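Local coordinates for thioredoxin domain-containing protein (Aeropyrum pernix, PDB 3HA9) that is of unknown function but adopts a thioredoxin-like fold and probably acts as an oxidoreductase with antioxidant activity, at residues F20-I25 with S70-D75; V39-F44 with D57-L62; I134-K139 with G153-V158. All blocks are in the same frame, centred on the assembly; numbering follows the deposited sequence.

Interaction 1 (F20-I25 with S70-D75); sequences FSLTTI and SVIAID
Leu22 drops its two methyls onto Ile72 and Ile74, setting the short antiparallel pair 22-23 and 29-30 against one face of the central sheet of a thioredoxin-like fold. Strand 69-75 lies inside that sheet, between strands 39-45 and 114-117. The contact across the segments is entirely apolar and runs through three buried side chains. Leu22 and Ile72 meet tip to tip, with Leu22 CD1 3.8 Å from Ile72 CD1. Ile72 can reach so far because its CB-CG1-CD1 arm is fully extended (chi2 -179°) and stands off the strand. The other branch of Leu22 meets Ile74 differently: the two side chains cross at about a right angle, and Leu22 CD2 comes to 4.2 Å from Ile74 CD1, a looser touch. Val116 of the neighbouring strand 114-117 also touches both Leu22 and Ile72, so the leucine rests on two strands of the sheet.

An aromatic contact flanks this apolar patch. Phe20 presents its ring edge to Leu22, whose CG lies in the ring plane 3.9 Å from Phe20 CE1; the ring itself stacks edge-to-face with Phe126.

Polar bonds hold segment 20-25 from outside. The backbone of Leu22 pairs with that of Ile30, and Thr24 OG1 is hydrogen-bonded to Glu28 N, which ties down the turn beyond the strand. The forked end of Leu22 straddles two residues of one strand: Ile72 CD1 and Ile74 CD1, its two supports, stand 6.3 Å apart.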
ATOM      1  N   PHE A  20      -1.848   4.935 -10.852  1.00 17.52           N
ATOM      2  CA  PHE A  20      -2.542   5.378  -9.657  1.00 18.56           C
ATOM      3  C   PHE A  20      -1.896   6.611  -9.044  1.00 19.07           C
ATOM      4  O   PHE A  20      -0.771   6.976  -9.387  1.00 18.81           O
ATOM      5  CB  PHE A  20      -2.601   4.248  -8.632  1.00 18.26           C
ATOM      6  CG  PHE A  20      -1.252   3.819  -8.115  1.00 18.76           C
ATOM      7  CD1 PHE A  20      -0.776   4.294  -6.896  1.00 18.33           C
ATOM      8  CD2 PHE A  20      -0.461   2.927  -8.844  1.00 19.36           C
ATOM      9  CE1 PHE A  20       0.473   3.894  -6.413  1.00 20.58           C
ATOM     10  CE2 PHE A  20       0.785   2.529  -8.368  1.00 19.17           C
ATOM     11  CZ  PHE A  20       1.249   3.013  -7.152  1.00 19.23           C
ATOM     12  N   SER A  21      -2.631   7.253  -8.142  1.00 20.18           N
ATOM     13  CA  SER A  21      -2.075   8.312  -7.311  1.00 21.24           C
ATOM     14  C   SER A  21      -2.503   8.088  -5.858  1.00 21.27           C
ATOM     15  O   SER A  21      -3.473   7.370  -5.587  1.00 21.15           O
ATOM     16  CB  SER A  21      -2.478   9.695  -7.835  1.00 22.10           C
ATOM     17  OG  SER A  21      -3.586  10.220  -7.122  1.00 25.13           O
ATOM     18  N   LEU A  22      -1.749   8.664  -4.929  1.00 20.89           N
ATOM     19  CA  LEU A  22      -1.980   8.463  -3.509  1.00 21.10           C
ATOM     20  C   LEU A  22      -2.088   9.826  -2.842  1.00 20.75           C
ATOM     21  O   LEU A  22      -1.405  10.752  -3.253  1.00 21.25           O
ATOM     22  CB  LEU A  22      -0.794   7.718  -2.895  1.00 21.70           C
ATOM     23  CG  LEU A  22      -0.278   6.460  -3.602  1.00 21.52           C
ATOM     24  CD1 LEU A  22       1.235   6.371  -3.482  1.00 22.55           C
ATOM     25  CD2 LEU A  22      -0.931   5.244  -3.013  1.00 23.35           C
ATOM     26  N   THR A  23      -2.944   9.939  -1.827  1.00 20.41           N
ATOM     27  CA  THR A  23      -3.043  11.150  -1.000  0.50 20.28           C
ATOM     28  C   THR A  23      -2.381  10.878   0.345  1.00 20.13           C
ATOM     29  O   THR A  23      -2.859  10.020   1.101  1.00 20.14           O
ATOM     30  CB  THR A  23      -4.515  11.554  -0.720  0.50 20.31           C
ATOM     31  OG1 THR A  23      -5.194  10.494  -0.024  0.50 21.06           O
ATOM     32  CG2 THR A  23      -5.258  11.872  -2.007  0.50 19.13           C
ATOM     33  N   THR A  24      -1.295  11.581   0.657  1.00 20.26           N
ATOM     34  CA  THR A  24      -0.627  11.350   1.945  1.00 20.04           C
ATOM     35  C   THR A  24      -1.475  11.860   3.110  1.00 21.03           C
ATOM     36  O   THR A  24      -2.423  12.625   2.907  1.00 20.64           O
ATOM     37  CB  THR A  24       0.784  11.963   2.023  1.00 20.27           C
ATOM     38  OG1 THR A  24       0.693  13.392   2.129  1.00 19.60           O
ATOM     39  CG2 THR A  24       1.621  11.552   0.819  1.00 18.61           C
ATOM     40  N   ILE A  25      -1.126  11.438   4.322  1.00 21.89           N
ATOM     41  CA  ILE A  25      -1.893  11.763   5.537  1.00 22.96           C
ATOM     42  C   ILE A  25      -1.985  13.278   5.733  1.00 24.26           C
ATOM     43  O   ILE A  25      -2.926  13.790   6.362  1.00 24.41           O
ATOM     44  CB  ILE A  25      -1.288  11.052   6.780  1.00 23.23           C
ATOM     45  CG1 ILE A  25      -2.218  11.180   8.001  1.00 23.23           C
ATOM     46  CG2 ILE A  25       0.185  11.498   7.038  1.00 22.43           C
ATOM     47  CD1 ILE A  25      -1.746  10.440   9.234  1.00 19.86           C
ATOM     48  N   SER A  70      10.848   1.057  -0.425  1.00 14.78           N
ATOM     49  CA  SER A  70      10.038   2.135   0.147  1.00 14.46           C
ATOM     50  C   SER A  70       8.696   1.572   0.547  1.00 13.71           C
ATOM     51  O   SER A  70       7.977   1.063  -0.305  1.00 14.72           O
ATOM     52  CB  SER A  70       9.844   3.276  -0.853  1.00 14.44           C
ATOM     53  OG  SER A  70      11.072   3.965  -1.093  1.00 16.26           O
ATOM     54  N   VAL A  71       8.371   1.652   1.834  1.00 12.75           N
ATOM     55  CA  VAL A  71       7.056   1.234   2.333  1.00 12.23           C
ATOM     56  C   VAL A  71       6.076   2.408   2.319  1.00 11.89           C
ATOM     57  O   VAL A  71       6.383   3.522   2.811  1.00 11.83           O
ATOM     58  CB  VAL A  71       7.147   0.639   3.778  1.00 12.45           C
ATOM     59  CG1 VAL A  71       5.738   0.412   4.376  1.00 12.91           C
ATOM     60  CG2 VAL A  71       7.978  -0.652   3.768  1.00 13.15           C
ATOM     61  N   ILE A  72       4.903   2.169   1.745  1.00 10.96           N
ATOM     62  CA  ILE A  72       3.812   3.133   1.816  1.00 10.82           C
ATOM     63  C   ILE A  72       2.703   2.505   2.676  1.00 10.88           C
ATOM     64  O   ILE A  72       2.102   1.508   2.266  1.00 10.68           O
ATOM     65  CB  ILE A  72       3.291   3.534   0.422  1.00 11.12           C
ATOM     66  CG1 ILE A  72       4.474   4.012  -0.462  1.00 12.46           C
ATOM     67  CG2 ILE A  72       2.184   4.574   0.557  1.00 11.49           C
ATOM     68  CD1 ILE A  72       4.113   4.472  -1.871  1.00 16.62           C
ATOM     69  N   ALA A  73       2.484   3.060   3.876  1.00 10.68           N
ATOM     70  CA  ALA A  73       1.441   2.571   4.786  1.00 10.42           C
ATOM     71  C   ALA A  73       0.138   3.219   4.395  1.00 10.11           C
ATOM     72  O   ALA A  73       0.033   4.442   4.411  1.00 10.24           O
ATOM     73  CB  ALA A  73       1.783   2.879   6.247  1.00 10.88           C
ATOM     74  N   ILE A  74      -0.849   2.399   4.024  1.00  9.48           N
ATOM     75  CA  ILE A  74      -2.116   2.914   3.493  1.00  9.23           C
ATOM     76  C   ILE A  74      -3.204   2.499   4.463  1.00  9.60           C
ATOM     77  O   ILE A  74      -3.593   1.335   4.478  1.00  9.63           O
ATOM     78  CB  ILE A  74      -2.453   2.371   2.084  1.00  9.35           C
ATOM     79  CG1 ILE A  74      -1.379   2.777   1.084  1.00  8.58           C
ATOM     80  CG2 ILE A  74      -3.849   2.907   1.635  1.00  9.18           C
ATOM     81  CD1 ILE A  74      -1.485   2.100  -0.315  1.00 10.71           C
ATOM     82  N   ASP A  75      -3.687   3.447   5.266  1.00  9.57           N
ATOM     83  CA  ASP A  75      -4.754   3.136   6.213  1.00  9.45           C
ATOM     84  C   ASP A  75      -6.037   3.429   5.473  1.00  9.70           C
ATOM     85  O   ASP A  75      -6.315   4.592   5.150  1.00 10.25           O
ATOM     86  CB  ASP A  75      -4.629   4.013   7.475  1.00  9.51           C
ATOM     87  CG  ASP A  75      -5.645   3.652   8.560  1.00  9.29           C
ATOM     88  OD1 ASP A  75      -6.696   3.060   8.246  1.00  9.78           O
ATOM     89  OD2 ASP A  75      -5.380   3.966   9.746  1.00 10.51           O
TER

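Interaction 2 (V39-F44 with D57-L62); sequences VVILWF and DLLDRL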
ATOM      1  N   VAL A  39      12.040  -0.776  -5.004  1.00 18.36           N
ATOM      2  CA  VAL A  39      10.938  -1.683  -4.717  1.00 16.98           C
ATOM      3  C   VAL A  39       9.952  -0.924  -3.843  1.00 16.01           C
ATOM      4  O   VAL A  39      10.325  -0.401  -2.798  1.00 15.60           O
ATOM      5  CB  VAL A  39      11.453  -2.936  -3.983  1.00 16.75           C
ATOM      6  CG1 VAL A  39      10.311  -3.828  -3.549  1.00 17.33           C
ATOM      7  CG2 VAL A  39      12.426  -3.696  -4.867  1.00 18.41           C
ATOM      8  N   VAL A  40       8.693  -0.876  -4.284  1.00 14.60           N
ATOM      9  CA  VAL A  40       7.667  -0.129  -3.579  1.00 14.11           C
ATOM     10  C   VAL A  40       6.719  -1.134  -2.954  1.00 13.53           C
ATOM     11  O   VAL A  40       6.208  -2.018  -3.638  1.00 13.62           O
ATOM     12  CB  VAL A  40       6.931   0.824  -4.540  1.00 14.38           C
ATOM     13  CG1 VAL A  40       5.772   1.545  -3.824  1.00 15.11           C
ATOM     14  CG2 VAL A  40       7.919   1.840  -5.149  1.00 15.09           C
ATOM     15  N   ILE A  41       6.521  -1.037  -1.639  1.00 13.12           N
ATOM     16  CA  ILE A  41       5.554  -1.891  -0.964  1.00 12.52           C
ATOM     17  C   ILE A  41       4.336  -1.076  -0.519  1.00 12.16           C
ATOM     18  O   ILE A  41       4.469  -0.176   0.310  1.00 12.70           O
ATOM     19  CB  ILE A  41       6.197  -2.617   0.266  1.00 12.50           C
ATOM     20  CG1 ILE A  41       7.438  -3.416  -0.177  1.00 14.35           C
ATOM     21  CG2 ILE A  41       5.131  -3.469   0.991  1.00 12.67           C
ATOM     22  CD1 ILE A  41       8.112  -4.214   0.935  1.00 13.39           C
ATOM     23  N   LEU A  42       3.163  -1.386  -1.087  1.00 11.53           N
ATOM     24  CA  LEU A  42       1.913  -0.784  -0.638  1.00 11.67           C
ATOM     25  C   LEU A  42       1.345  -1.684   0.447  1.00 11.56           C
ATOM     26  O   LEU A  42       1.081  -2.857   0.205  1.00 12.50           O
ATOM     27  CB  LEU A  42       0.904  -0.640  -1.793  1.00 11.81           C
ATOM     28  CG  LEU A  42       1.379   0.089  -3.048  1.00 12.44           C
ATOM     29  CD1 LEU A  42       0.179   0.300  -3.996  1.00 12.96           C
ATOM     30  CD2 LEU A  42       1.995   1.428  -2.687  1.00 12.71           C
ATOM     31  N   TRP A  43       1.205  -1.153   1.656  1.00 10.75           N
ATOM     32  CA  TRP A  43       0.703  -1.958   2.753  1.00  9.62           C
ATOM     33  C   TRP A  43      -0.662  -1.413   3.164  1.00 10.24           C
ATOM     34  O   TRP A  43      -0.739  -0.333   3.758  1.00  9.94           O
ATOM     35  CB  TRP A  43       1.677  -1.894   3.928  1.00 10.07           C
ATOM     36  CG  TRP A  43       1.190  -2.682   5.120  1.00 10.75           C
ATOM     37  CD1 TRP A  43       0.407  -3.803   5.099  1.00 10.69           C
ATOM     38  CD2 TRP A  43       1.455  -2.397   6.488  1.00  9.75           C
ATOM     39  NE1 TRP A  43       0.159  -4.230   6.380  1.00 10.97           N
ATOM     40  CE2 TRP A  43       0.792  -3.384   7.255  1.00 10.61           C
ATOM     41  CE3 TRP A  43       2.168  -1.385   7.150  1.00  9.98           C
ATOM     42  CZ2 TRP A  43       0.831  -3.403   8.663  1.00 11.34           C
ATOM     43  CZ3 TRP A  43       2.213  -1.407   8.572  1.00 11.96           C
ATOM     44  CH2 TRP A  43       1.552  -2.421   9.303  1.00 10.33           C
ATOM     45  N   PHE A  44      -1.721  -2.167   2.838  1.00  9.74           N
ATOM     46  CA  PHE A  44      -3.100  -1.759   3.162  1.00  9.54           C
ATOM     47  C   PHE A  44      -3.418  -2.283   4.540  1.00  9.10           C
ATOM     48  O   PHE A  44      -3.324  -3.485   4.776  1.00 11.02           O
ATOM     49  CB  PHE A  44      -4.069  -2.341   2.132  1.00  9.39           C
ATOM     50  CG  PHE A  44      -3.926  -1.720   0.768  1.00 10.09           C
ATOM     51  CD1 PHE A  44      -4.742  -0.639   0.412  1.00  9.48           C
ATOM     52  CD2 PHE A  44      -2.949  -2.176  -0.140  1.00 10.43           C
ATOM     53  CE1 PHE A  44      -4.615  -0.034  -0.843  1.00  9.84           C
ATOM     54  CE2 PHE A  44      -2.809  -1.574  -1.407  1.00 10.10           C
ATOM     55  CZ  PHE A  44      -3.619  -0.515  -1.752  1.00 10.86           C
ATOM     56  N   ASP A  57       6.397  -5.178  12.197  1.00 13.34           N
ATOM     57  CA  ASP A  57       7.685  -5.746  12.626  1.00 14.61           C
ATOM     58  C   ASP A  57       8.517  -6.214  11.419  1.00 15.08           C
ATOM     59  O   ASP A  57       9.694  -5.857  11.294  1.00 15.11           O
ATOM     60  CB  ASP A  57       7.439  -6.858  13.652  1.00 14.60           C
ATOM     61  CG  ASP A  57       8.725  -7.565  14.091  1.00 15.49           C
ATOM     62  OD1 ASP A  57       9.228  -7.255  15.193  1.00 13.51           O
ATOM     63  OD2 ASP A  57       9.221  -8.444  13.343  1.00 16.44           O
ATOM     64  N   LEU A  58       7.879  -6.944  10.505  1.00 15.46           N
ATOM     65  CA  LEU A  58       8.555  -7.439   9.302  1.00 15.65           C
ATOM     66  C   LEU A  58       9.037  -6.341   8.375  1.00 15.89           C
ATOM     67  O   LEU A  58      10.171  -6.379   7.909  1.00 15.90           O
ATOM     68  CB  LEU A  58       7.669  -8.413   8.527  1.00 16.05           C
ATOM     69  CG  LEU A  58       7.292  -9.703   9.233  1.00 17.79           C
ATOM     70  CD1 LEU A  58       6.758 -10.699   8.205  1.00 17.69           C
ATOM     71  CD2 LEU A  58       8.516 -10.285   9.959  1.00 18.46           C
ATOM     72  N   LEU A  59       8.166  -5.377   8.097  1.00 15.61           N
ATOM     73  CA  LEU A  59       8.525  -4.267   7.236  1.00 15.73           C
ATOM     74  C   LEU A  59       9.660  -3.387   7.809  1.00 15.84           C
ATOM     75  O   LEU A  59      10.475  -2.847   7.062  1.00 15.83           O
ATOM     76  CB  LEU A  59       7.267  -3.458   6.912  1.00 15.05           C
ATOM     77  CG  LEU A  59       6.202  -4.225   6.116  1.00 13.80           C
ATOM     78  CD1 LEU A  59       4.892  -3.389   6.016  1.00 13.90           C
ATOM     79  CD2 LEU A  59       6.723  -4.559   4.725  1.00 15.22           C
ATOM     80  N   ASP A  60       9.713  -3.263   9.134  1.00 16.53           N
ATOM     81  CA  ASP A  60      10.802  -2.525   9.798  1.00 16.25           C
ATOM     82  C   ASP A  60      12.145  -3.162   9.495  1.00 16.62           C
ATOM     83  O   ASP A  60      13.124  -2.482   9.141  1.00 16.51           O
ATOM     84  CB  ASP A  60      10.597  -2.535  11.320  1.00 16.48           C
ATOM     85  CG  ASP A  60       9.478  -1.629  11.776  1.00 17.39           C
ATOM     86  OD1 ASP A  60       9.085  -0.707  11.030  1.00 15.85           O
ATOM     87  OD2 ASP A  60       8.979  -1.848  12.906  1.00 17.30           O
ATOM     88  N   ARG A  61      12.184  -4.476   9.640  1.00 16.07           N
ATOM     89  CA  ARG A  61      13.419  -5.209   9.429  1.00 16.96           C
ATOM     90  C   ARG A  61      13.813  -5.175   7.970  1.00 17.10           C
ATOM     91  O   ARG A  61      14.986  -4.984   7.659  1.00 17.53           O
ATOM     92  CB  ARG A  61      13.281  -6.644   9.932  1.00 16.32           C
ATOM     93  CG  ARG A  61      13.251  -6.705  11.446  1.00 17.63           C
ATOM     94  CD  ARG A  61      12.390  -7.844  11.937  1.00 16.84           C
ATOM     95  NE  ARG A  61      12.999  -9.137  11.653  1.00 18.02           N
ATOM     96  CZ  ARG A  61      12.441 -10.299  11.966  1.00 17.74           C
ATOM     97  NH1 ARG A  61      11.266 -10.329  12.580  1.00 20.14           N
ATOM     98  NH2 ARG A  61      13.058 -11.426  11.660  1.00 18.43           N
ATOM     99  N   LEU A  62      12.835  -5.319   7.070  1.00 17.05           N
ATOM    100  CA  LEU A  62      13.143  -5.308   5.640  1.00 16.99           C
ATOM    101  C   LEU A  62      13.617  -3.925   5.193  1.00 17.49           C
ATOM    102  O   LEU A  62      14.526  -3.815   4.367  1.00 17.53           O
ATOM    103  CB  LEU A  62      11.943  -5.797   4.818  1.00 17.30           C
ATOM    104  CG  LEU A  62      11.662  -7.293   5.012  1.00 17.40           C
ATOM    105  CD1 LEU A  62      10.257  -7.655   4.575  1.00 17.64           C
ATOM    106  CD2 LEU A  62      12.690  -8.130   4.266  1.00 19.22           C
TER
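Leu59 packs on Ile41 and Trp43 in a buried, purely apolar helix-on-strand contact inside the beta-alpha-beta unit formed by strand 39-45, helix 52-65 and strand 69-75. Its two methyls divide the work. Leu59 CD1 comes obliquely to the indole of Trp43 beside its CD2-CE3 bond, each of those atoms 3.6 Å away. Leu59 CD2 turns to the aliphatic neighbour two residues back along the strand and meets Ile41 CD1 at 4.1 Å. With CG anti to the backbone N (chi1 178°), Trp43 carries its ring off the sheet toward Leu59, while Trp43 NE1 is hydrogen-bonded to Asp132 OD1, which helps to fix the turn of the ring. Cut back to an alanine, Trp43 would no longer offer its ring, and Leu59 CD1 is likely to border a gap while Asp132 OD1 loses its mate.

On the helix side turned from the strand, Arg61 NH1 forms a salt bridge with Asp57 OD2 one turn earlier, 2.9 Å long and nearly in the guanidinium plane.

Trp43 also touches the disulfide-linked pair Cys49 and Cys52, consistent with a thioredoxin-type CxxC at the helix start. Leu58 and Leu62 of helix 52-65 face helix 152-161, Leu59 also touches Trp113, and Ile41 and Trp43 adjoin Ile134 of strand 133-138.

Interaction 3 (I134-K139 with G153-V158); sequences IVIMDK and GELESV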
ATOM      1  N   ILE A 134      -0.695  -6.766   1.218  1.00  9.65           N
ATOM      2  CA  ILE A 134       0.575  -6.261   0.709  1.00 10.31           C
ATOM      3  C   ILE A 134       0.569  -6.319  -0.817  1.00  9.67           C
ATOM      4  O   ILE A 134       0.184  -7.339  -1.397  1.00 10.93           O
ATOM      5  CB  ILE A 134       1.741  -7.140   1.272  1.00 10.57           C
ATOM      6  CG1 ILE A 134       1.978  -6.847   2.766  1.00 11.29           C
ATOM      7  CG2 ILE A 134       3.030  -6.995   0.439  1.00 10.45           C
ATOM      8  CD1 ILE A 134       2.691  -5.524   3.037  1.00 12.32           C
ATOM      9  N   VAL A 135       0.926  -5.211  -1.465  1.00  9.84           N
ATOM     10  CA  VAL A 135       1.262  -5.217  -2.905  1.00 10.04           C
ATOM     11  C   VAL A 135       2.720  -4.780  -3.068  1.00 10.59           C
ATOM     12  O   VAL A 135       3.099  -3.690  -2.626  1.00 11.13           O
ATOM     13  CB  VAL A 135       0.350  -4.268  -3.713  1.00 10.30           C
ATOM     14  CG1 VAL A 135       0.690  -4.328  -5.222  1.00 10.78           C
ATOM     15  CG2 VAL A 135      -1.103  -4.636  -3.492  1.00 10.02           C
ATOM     16  N   ILE A 136       3.535  -5.619  -3.706  1.00 10.27           N
ATOM     17  CA  ILE A 136       4.929  -5.245  -3.989  1.00 10.62           C
ATOM     18  C   ILE A 136       5.087  -5.016  -5.487  1.00 11.39           C
ATOM     19  O   ILE A 136       4.705  -5.881  -6.279  1.00 11.66           O
ATOM     20  CB  ILE A 136       5.924  -6.320  -3.524  1.00 11.07           C
ATOM     21  CG1 ILE A 136       5.713  -6.611  -2.038  1.00 11.26           C
ATOM     22  CG2 ILE A 136       7.374  -5.862  -3.798  1.00 10.03           C
ATOM     23  CD1 ILE A 136       6.523  -7.797  -1.512  1.00 13.58           C
ATOM     24  N   MET A 137       5.610  -3.843  -5.851  1.00 11.86           N
ATOM     25  CA  MET A 137       5.803  -3.456  -7.254  1.00 13.28           C
ATOM     26  C   MET A 137       7.236  -2.975  -7.482  1.00 13.32           C
ATOM     27  O   MET A 137       7.883  -2.487  -6.559  1.00 13.17           O
ATOM     28  CB  MET A 137       4.866  -2.298  -7.622  1.00 13.37           C
ATOM     29  CG  MET A 137       3.475  -2.688  -8.085  1.00 16.93           C
ATOM     30  SD  MET A 137       2.346  -1.238  -8.167  1.00 24.49           S
ATOM     31  CE  MET A 137       3.422   0.002  -7.792  1.00  3.65           C
ATOM     32  N   ASP A 138       7.713  -3.093  -8.721  1.00 14.03           N
ATOM     33  CA  ASP A 138       8.950  -2.423  -9.128  1.00 15.04           C
ATOM     34  C   ASP A 138       8.621  -1.078  -9.795  1.00 15.88           C
ATOM     35  O   ASP A 138       7.458  -0.720  -9.903  1.00 16.90           O
ATOM     36  CB  ASP A 138       9.813  -3.331 -10.015  1.00 14.80           C
ATOM     37  CG  ASP A 138       9.167  -3.638 -11.367  1.00 15.39           C
ATOM     38  OD1 ASP A 138       8.254  -2.910 -11.813  1.00 15.41           O
ATOM     39  OD2 ASP A 138       9.596  -4.626 -11.986  1.00 15.29           O
ATOM     40  N   LYS A 139       9.622  -0.311 -10.224  1.00 17.22           N
ATOM     41  CA  LYS A 139       9.320   1.020 -10.765  1.00 18.40           C
ATOM     42  C   LYS A 139       8.626   1.024 -12.141  1.00 18.89           C
ATOM     43  O   LYS A 139       8.048   2.040 -12.543  1.00 19.72           O
ATOM     44  CB  LYS A 139      10.552   1.939 -10.732  1.00 18.50           C
ATOM     45  CG  LYS A 139      10.836   2.509  -9.349  1.00 19.56           C
ATOM     46  CD  LYS A 139       9.741   3.473  -8.902  1.00 21.17           C
ATOM     47  CE  LYS A 139      10.032   4.062  -7.516  1.00 21.51           C
ATOM     48  NZ  LYS A 139      11.278   4.896  -7.540  1.00 21.67           N
ATOM     49  N   GLY A 153       9.445 -15.088   4.891  1.00 18.22           N
ATOM     50  CA  GLY A 153      10.061 -15.884   3.839  1.00 18.95           C
ATOM     51  C   GLY A 153       9.591 -15.497   2.448  1.00 19.88           C
ATOM     52  O   GLY A 153      10.402 -15.387   1.520  1.00 19.44           O
ATOM     53  N   GLU A 154       8.280 -15.271   2.310  1.00 20.52           N
ATOM     54  CA  GLU A 154       7.689 -14.875   1.029  1.00 21.08           C
ATOM     55  C   GLU A 154       8.183 -13.500   0.606  1.00 21.23           C
ATOM     56  O   GLU A 154       8.579 -13.307  -0.549  1.00 21.31           O
ATOM     57  CB  GLU A 154       6.161 -14.888   1.097  1.00 21.40           C
ATOM     58  CG  GLU A 154       5.567 -16.219   1.471  1.00 23.56           C
ATOM     59  CD  GLU A 154       4.064 -16.225   1.373  1.00 27.45           C
ATOM     60  OE1 GLU A 154       3.561 -16.482   0.256  1.00 29.77           O
ATOM     61  OE2 GLU A 154       3.384 -15.990   2.401  1.00 26.25           O
ATOM     62  N   LEU A 155       8.178 -12.555   1.546  1.00 20.83           N
ATOM     63  CA  LEU A 155       8.634 -11.195   1.270  1.00 20.95           C
ATOM     64  C   LEU A 155      10.113 -11.187   0.857  1.00 21.26           C
ATOM     65  O   LEU A 155      10.474 -10.578  -0.149  1.00 21.01           O
ATOM     66  CB  LEU A 155       8.414 -10.294   2.491  1.00 20.60           C
ATOM     67  CG  LEU A 155       6.975 -10.041   2.947  1.00 20.51           C
ATOM     68  CD1 LEU A 155       6.996  -9.392   4.338  1.00 19.07           C
ATOM     69  CD2 LEU A 155       6.213  -9.166   1.959  1.00 20.93           C
ATOM     70  N   GLU A 156      10.952 -11.885   1.627  1.00 21.84           N
ATOM     71  CA  GLU A 156      12.380 -12.005   1.323  1.00 22.52           C
ATOM     72  C   GLU A 156      12.614 -12.549  -0.085  1.00 22.24           C
ATOM     73  O   GLU A 156      13.398 -11.978  -0.854  1.00 22.50           O
ATOM     74  CB  GLU A 156      13.092 -12.910   2.342  1.00 22.68           C
ATOM     75  CG  GLU A 156      13.505 -12.202   3.627  1.00 25.22           C
ATOM     76  CD  GLU A 156      14.854 -11.479   3.534  1.00 27.61           C
ATOM     77  OE1 GLU A 156      15.325 -11.160   2.415  1.00 29.02           O
ATOM     78  OE2 GLU A 156      15.444 -11.209   4.597  1.00 29.08           O
ATOM     79  N   SER A 157      11.939 -13.654  -0.397  1.00 22.31           N
ATOM     80  CA  SER A 157      12.054 -14.290  -1.709  0.50 22.20           C
ATOM     81  C   SER A 157      11.749 -13.296  -2.825  1.00 22.15           C
ATOM     82  O   SER A 157      12.462 -13.235  -3.822  1.00 22.05           O
ATOM     83  CB  SER A 157      11.126 -15.502  -1.811  0.50 22.15           C
ATOM     84  OG  SER A 157      11.056 -15.978  -3.146  0.50 22.41           O
ATOM     85  N   VAL A 158      10.685 -12.512  -2.641  1.00 21.96           N
ATOM     86  CA  VAL A 158      10.285 -11.513  -3.626  1.00 21.69           C
ATOM     87  C   VAL A 158      11.359 -10.414  -3.791  1.00 22.36           C
ATOM     88  O   VAL A 158      11.770 -10.109  -4.913  1.00 22.09           O
ATOM     89  CB  VAL A 158       8.868 -10.931  -3.295  1.00 21.58           C
ATOM     90  CG1 VAL A 158       8.552  -9.736  -4.154  1.00 20.79           C
ATOM     91  CG2 VAL A 158       7.792 -12.010  -3.457  1.00 21.06           C
TER
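Ile136 pushes its CD1 methyl into the hollow between Leu155 and Val158, two bumps three residues apart on helix 152-161. The walls of that hollow, Leu155 CD2 and Val158 CG1, stand 6.6 Å apart. The inserted methyl touches both: Ile136 CD1 is 3.7 Å from Leu155 CD2 and 3.9 Å from Val158 CG1. An extended arm (chi2 172°) carries it out from the strand. The fit is reciprocal. Leu155 CD2 settles in a dimple of the strand surface, between Ile136 CD1 and Ile134 CG2, the latter 4.1 Å away. The leucine crosses both isoleucines at about a right angle, and only its CD2 comes within contact of them.

Val158 meets Ile136 at a slant and by one branch: its CG1, anti to the backbone N (chi1 170°), also lies 4.1 Å from Ile136 CG2. Ile136 thus offers this valine two methyls, whereas Ile134 gives the helix its CG2.

In the thioredoxin-like fold this is the closing beta-beta-alpha part: strand 133-138 pairs antiparallel with 143-148, and the helix then returns over the sheet. Its axis runs almost parallel to the strand, 10° between the N-to-C directions, at a closest approach of 10.9 Å, a gap bridged by these isoleucine, leucine and valine side chains.

Neighbouring elements close round these side chains. Leu144 and Tyr145 of the edge strand 143-148 touch Val158, while Leu58 and Leu62 of helix 52-65 press on Leu155 and Pro150 touches both Ile134 and Leu155. Away from the strand, Glu156 binds Lys65 by a salt bridge through OE2 and Tyr66 OH by a hydrogen bond through OE1.

All three contacts are apolar and act on one sheet, but not on the same face. Interactions 2 and 3 lie side by side on the face covered by helices 52-65 and 152-161, with centres about 9 Å apart; interaction 1 works on the other face, under the 22-23 and 29-30 pair. Strand 39-45 links them, its backbone probably hydrogen-bonded to 69-75 on one edge and to 133-138 on the other. Interactions 1 and 3 meet where Phe20 packs on Met137. Only interaction 2 brings in an aromatic ring across its segments; the others join aliphatic methyls. Interaction 3 lies farthest from the chain's centre, and its Val158 is partly exposed.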